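Local coordinates for putative c-1-tetrahydrofolate synthase, cytoplasmic (Leishmania major, PDB 4A26), which probably interconverts one-carbon forms of tetrahydrofolate, oxidising 5,10-methylenetetrahydrofolate with NADP+ and hydrolysing the methenyl product to 10-formyltetrahydrofolate, at residues A[36-48]-A[66-78]. Numbering follows the deposited sequence.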
loop_
_atom_site.group_PDB
_atom_site.type_symbol
_atom_site.label_atom_id
_atom_site.label_comp_id
_atom_site.label_asym_id
_atom_site.label_seq_id
_atom_site.Cartn_x
_atom_site.Cartn_y
_atom_site.Cartn_z
ATOM N N ARG A 36 -14.263 -18.688 -26.948
ATOM C CA ARG A 36 -14.148 -18.608 -25.494
ATOM C C ARG A 36 -14.366 -17.173 -25.032
ATOM O O ARG A 36 -14.178 -16.226 -25.797
ATOM C CB ARG A 36 -12.784 -19.116 -25.018
ATOM C CG ARG A 36 -12.665 -20.629 -24.994
ATOM C CD ARG A 36 -11.335 -21.066 -24.393
ATOM N NE ARG A 36 -10.207 -20.753 -25.271
ATOM C CZ ARG A 36 -8.923 -20.856 -24.931
ATOM N NH1 ARG A 36 -8.569 -21.260 -23.711
ATOM N NH2 ARG A 36 -7.981 -20.540 -25.816
ATOM N N VAL A 37 -14.749 -17.027 -23.770
ATOM C CA VAL A 37 -15.222 -15.752 -23.258
ATOM C C VAL A 37 -14.965 -15.643 -21.753
ATOM O O VAL A 37 -14.833 -16.661 -21.076
ATOM C CB VAL A 37 -16.729 -15.584 -23.594
ATOM C CG1 VAL A 37 -17.534 -15.168 -22.379
ATOM C CG2 VAL A 37 -16.913 -14.608 -24.748
ATOM N N PRO A 38 -14.873 -14.408 -21.226
ATOM C CA PRO A 38 -14.623 -14.253 -19.797
ATOM C C PRO A 38 -15.832 -14.613 -18.950
ATOM O O PRO A 38 -16.973 -14.442 -19.382
ATOM C CB PRO A 38 -14.303 -12.758 -19.639
ATOM C CG PRO A 38 -14.157 -12.213 -21.023
ATOM C CD PRO A 38 -14.954 -13.108 -21.910
ATOM N N GLY A 39 -15.567 -15.102 -17.744
ATOM C CA GLY A 39 -16.610 -15.455 -16.801
ATOM C C GLY A 39 -16.431 -14.654 -15.530
ATOM O O GLY A 39 -15.365 -14.681 -14.919
ATOM N N LEU A 40 -17.469 -13.915 -15.153
ATOM C CA LEU A 40 -17.523 -13.264 -13.856
ATOM C C LEU A 40 -18.413 -14.098 -12.952
ATOM O O LEU A 40 -19.593 -14.293 -13.240
ATOM C CB LEU A 40 -18.092 -11.853 -13.983
ATOM C CG LEU A 40 -18.139 -11.045 -12.688
ATOM C CD1 LEU A 40 -16.756 -10.978 -12.040
ATOM C CD2 LEU A 40 -18.682 -9.655 -12.960
ATOM N N ALA A 41 -17.832 -14.599 -11.865
ATOM C CA ALA A 41 -18.554 -15.408 -10.901
ATOM C C ALA A 41 -18.807 -14.602 -9.639
ATOM O O ALA A 41 -17.964 -13.812 -9.223
ATOM C CB ALA A 41 -17.765 -16.660 -10.570
ATOM N N SER A 42 -19.975 -14.801 -9.037
ATOM C CA SER A 42 -20.289 -14.186 -7.754
ATOM C C SER A 42 -20.828 -15.229 -6.785
ATOM O O SER A 42 -21.434 -16.218 -7.200
ATOM C CB SER A 42 -21.302 -13.048 -7.922
ATOM O OG SER A 42 -22.508 -13.519 -8.486
ATOM N N ILE A 43 -20.586 -15.003 -5.497
ATOM C CA ILE A 43 -21.184 -15.806 -4.446
ATOM C C ILE A 43 -21.983 -14.880 -3.538
ATOM O O ILE A 43 -21.461 -13.888 -3.040
ATOM C CB ILE A 43 -20.123 -16.570 -3.626
ATOM C CG1 ILE A 43 -19.350 -17.539 -4.520
ATOM C CG2 ILE A 43 -20.783 -17.352 -2.511
ATOM C CD1 ILE A 43 -18.196 -18.233 -3.826
ATOM N N ILE A 44 -23.259 -15.198 -3.356
ATOM C CA ILE A 44 -24.116 -14.481 -2.424
ATOM C C ILE A 44 -24.688 -15.501 -1.444
ATOM O O ILE A 44 -25.068 -16.607 -1.839
ATOM C CB ILE A 44 -25.249 -13.707 -3.148
ATOM C CG1 ILE A 44 -26.015 -12.822 -2.161
ATOM C CG2 ILE A 44 -26.207 -14.660 -3.851
ATOM C CD1 ILE A 44 -27.157 -12.053 -2.796
ATOM N N VAL A 45 -24.719 -15.124 -0.167
ATOM C CA VAL A 45 -25.180 -15.999 0.903
ATOM C C VAL A 45 -26.404 -15.375 1.561
ATOM O O VAL A 45 -26.406 -14.191 1.906
ATOM C CB VAL A 45 -24.073 -16.229 1.947
ATOM C CG1 VAL A 45 -24.597 -17.054 3.121
ATOM C CG2 VAL A 45 -22.879 -16.909 1.299
ATOM N N GLY A 46 -27.445 -16.180 1.731
ATOM C CA GLY A 46 -28.729 -15.675 2.191
ATOM C C GLY A 46 -29.488 -15.011 1.058
ATOM O O GLY A 46 -29.211 -15.267 -0.114
ATOM N N GLN A 47 -30.443 -14.156 1.410
ATOM C CA GLN A 47 -31.403 -13.619 0.444
ATOM C C GLN A 47 -31.710 -12.132 0.674
ATOM O O GLN A 47 -32.845 -11.690 0.492
ATOM C CB GLN A 47 -32.696 -14.452 0.493
ATOM C CG GLN A 47 -32.576 -15.859 -0.105
ATOM C CD GLN A 47 -32.836 -15.888 -1.603
ATOM O OE1 GLN A 47 -33.973 -15.708 -2.051
ATOM N NE2 GLN A 47 -31.785 -16.123 -2.388
ATOM N N ARG A 48 -30.692 -11.366 1.069
ATOM C CA ARG A 48 -30.830 -9.912 1.209
ATOM C C ARG A 48 -31.176 -9.287 -0.141
ATOM O O ARG A 48 -30.507 -9.564 -1.137
ATOM C CB ARG A 48 -29.536 -9.283 1.739
ATOM C CG ARG A 48 -29.471 -9.144 3.246
ATOM C CD ARG A 48 -28.148 -8.522 3.693
ATOM N NE ARG A 48 -28.339 -7.571 4.794
ATOM C CZ ARG A 48 -28.365 -6.241 4.676
ATOM N NH1 ARG A 48 -28.195 -5.646 3.497
ATOM N NH2 ARG A 48 -28.555 -5.493 5.759
ATOM N N GLY A 66 -20.958 -9.386 -23.348
ATOM C CA GLY A 66 -20.807 -10.726 -23.910
ATOM C C GLY A 66 -19.960 -11.665 -23.070
ATOM O O GLY A 66 -19.389 -12.625 -23.590
ATOM N N MET A 67 -19.880 -11.389 -21.770
ATOM C CA MET A 67 -19.191 -12.266 -20.831
ATOM C C MET A 67 -20.142 -13.338 -20.325
ATOM O O MET A 67 -21.363 -13.167 -20.364
ATOM C CB MET A 67 -18.659 -11.468 -19.641
ATOM C CG MET A 67 -17.458 -10.614 -19.964
ATOM S SD MET A 67 -16.865 -9.690 -18.537
ATOM C CE MET A 67 -15.408 -8.911 -19.235
ATOM N N ALA A 68 -19.575 -14.441 -19.847
ATOM C CA ALA A 68 -20.358 -15.463 -19.164
ATOM C C ALA A 68 -20.576 -15.008 -17.728
ATOM O O ALA A 68 -19.806 -14.207 -17.200
ATOM C CB ALA A 68 -19.645 -16.806 -19.200
ATOM N N SER A 69 -21.634 -15.507 -17.105
ATOM C CA SER A 69 -21.981 -15.106 -15.751
ATOM C C SER A 69 -22.188 -16.346 -14.896
ATOM O O SER A 69 -22.809 -17.308 -15.344
ATOM C CB SER A 69 -23.253 -14.257 -15.769
ATOM O OG SER A 69 -23.123 -13.136 -14.919
ATOM N N PHE A 70 -21.661 -16.325 -13.673
ATOM C CA PHE A 70 -21.783 -17.457 -12.764
ATOM C C PHE A 70 -22.257 -17.008 -11.392
ATOM O O PHE A 70 -21.465 -16.542 -10.577
ATOM C CB PHE A 70 -20.452 -18.197 -12.651
ATOM C CG PHE A 70 -20.012 -18.839 -13.930
ATOM C CD1 PHE A 70 -20.471 -20.098 -14.285
ATOM C CD2 PHE A 70 -19.143 -18.177 -14.789
ATOM C CE1 PHE A 70 -20.067 -20.690 -15.472
ATOM C CE2 PHE A 70 -18.735 -18.761 -15.974
ATOM C CZ PHE A 70 -19.199 -20.018 -16.317
ATOM N N ASN A 71 -23.558 -17.148 -11.144
ATOM C CA ASN A 71 -24.123 -16.813 -9.843
ATOM C C ASN A 71 -24.300 -18.066 -8.999
ATOM O O ASN A 71 -24.999 -19.004 -9.402
ATOM C CB ASN A 71 -25.463 -16.086 -9.991
ATOM C CG ASN A 71 -25.975 -15.522 -8.662
ATOM O OD1 ASN A 71 -25.187 -15.159 -7.775
ATOM N ND2 ASN A 71 -27.299 -15.449 -8.519
ATOM N N VAL A 72 -23.643 -18.079 -7.843
ATOM C CA VAL A 72 -23.806 -19.129 -6.851
ATOM C C VAL A 72 -24.583 -18.546 -5.676
ATOM O O VAL A 72 -24.130 -17.583 -5.054
ATOM C CB VAL A 72 -22.441 -19.635 -6.357
ATOM C CG1 VAL A 72 -22.617 -20.685 -5.277
ATOM C CG2 VAL A 72 -21.626 -20.189 -7.519
ATOM N N GLU A 73 -25.754 -19.112 -5.386
ATOM C CA GLU A 73 -26.595 -18.636 -4.284
ATOM C C GLU A 73 -26.683 -19.672 -3.167
ATOM O O GLU A 73 -27.363 -20.685 -3.307
ATOM C CB GLU A 73 -27.996 -18.281 -4.783
ATOM C CG GLU A 73 -28.007 -17.272 -5.928
ATOM C CD GLU A 73 -29.395 -16.756 -6.257
ATOM O OE1 GLU A 73 -30.254 -16.743 -5.350
ATOM O OE2 GLU A 73 -29.624 -16.357 -7.421
ATOM N N LEU A 74 -25.987 -19.404 -2.064
ATOM C CA LEU A 74 -25.958 -20.306 -0.914
ATOM C C LEU A 74 -26.982 -19.875 0.138
ATOM O O LEU A 74 -27.284 -18.684 0.256
ATOM C CB LEU A 74 -24.559 -20.333 -0.292
ATOM C CG LEU A 74 -23.408 -20.764 -1.205
ATOM C CD1 LEU A 74 -22.084 -20.621 -0.478
ATOM C CD2 LEU A 74 -23.596 -22.192 -1.705
ATOM N N PRO A 75 -27.525 -20.842 0.907
ATOM C CA PRO A 75 -28.464 -20.500 1.978
ATOM C C PRO A 75 -27.885 -19.552 3.030
ATOM O O PRO A 75 -26.666 -19.405 3.144
ATOM C CB PRO A 75 -28.791 -21.858 2.603
ATOM C CG PRO A 75 -28.558 -22.833 1.528
ATOM C CD PRO A 75 -27.401 -22.301 0.745
ATOM N N GLU A 76 -28.768 -18.919 3.794
ATOM C CA GLU A 76 -28.367 -17.913 4.776
ATOM C C GLU A 76 -27.654 -18.518 5.986
ATOM O O GLU A 76 -26.827 -17.855 6.611
ATOM C CB GLU A 76 -29.598 -17.129 5.244
ATOM C CG GLU A 76 -29.292 -15.813 5.946
ATOM C CD GLU A 76 -30.402 -14.800 5.758
ATOM O OE1 GLU A 76 -30.457 -14.175 4.672
ATOM O OE2 GLU A 76 -31.232 -14.649 6.683
ATOM N N ASP A 77 -27.976 -19.774 6.300
ATOM C CA ASP A 77 -27.495 -20.441 7.516
ATOM C C ASP A 77 -26.385 -21.463 7.229
ATOM O O ASP A 77 -26.209 -22.428 7.977
ATOM C CB ASP A 77 -28.675 -21.117 8.243
ATOM C CG ASP A 77 -29.339 -22.224 7.414
ATOM O OD1 ASP A 77 -29.244 -22.201 6.172
ATOM O OD2 ASP A 77 -29.967 -23.120 8.013
ATOM N N ILE A 78 -25.624 -21.233 6.162
ATOM C CA ILE A 78 -24.648 -22.212 5.673
ATOM C C ILE A 78 -23.301 -22.116 6.396
ATOM O O ILE A 78 -22.934 -21.056 6.913
ATOM C CB ILE A 78 -24.428 -22.052 4.149
ATOM C CG1 ILE A 78 -23.801 -23.312 3.554
ATOM C CG2 ILE A 78 -23.575 -20.822 3.850
ATOM C CD1 ILE A 78 -23.914 -23.386 2.061
#
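Eight backbone hydrogen bonds lace strand 39-45 to strand 68-74 in parallel register, from A68 N to P38 O up to G46 N to L74 O. The straightest, I44 N to V72 O, measures 3.1 Å with an N-H...O angle of 171°. Beyond the strand ends, Q47 N donates to E76 OE1 at 3.3 Å, reaching the carboxylate nearly along its C-O axis; E76 gets there because CG is anti to its backbone N (chi1 -163°), with the chain extended past it. Q47 NE2 adds a weak bond to E73 OE1, amide and carboxylate nearly coplanar. S42 OG lies 3.2 Å from N71 OD1, a weak and unsettled bond; its stronger partner is NE2 of H59 in helix 49-64.

On the face of A41, I43 and V45, A41 CB meets F70 CB at 3.7 Å, and the F70 ring turns its edge to G39 CA. I43 CG1 lies beside V72 CB, its CG2 touches L74 CD1, and V45 CG1 meets I78 CG2 at 4.0 Å; helix 80-91 covers I43 and L74. On the other face I44 CG2 runs alongside E73 CG, 3.8 Å away; I44 also touches S51 and K52 of helix 49-64. At the strand starts the P38 ring and the M67 chain cross at about a right angle, CG to CG 3.8 Å, both touching helix 279-297.

Strand 39-45, helix 49-64 and strand 68-74 form a beta-alpha-beta crossover in the catalytic domain. Strand 39-45 lies between 68-74 and 98-101 and bonds to both. The eight main-chain bonds fix its register with 68-74, apolar groups seat the helices, and E76, with weaker help from E73, links the segment after V45 to the second strand and its turn.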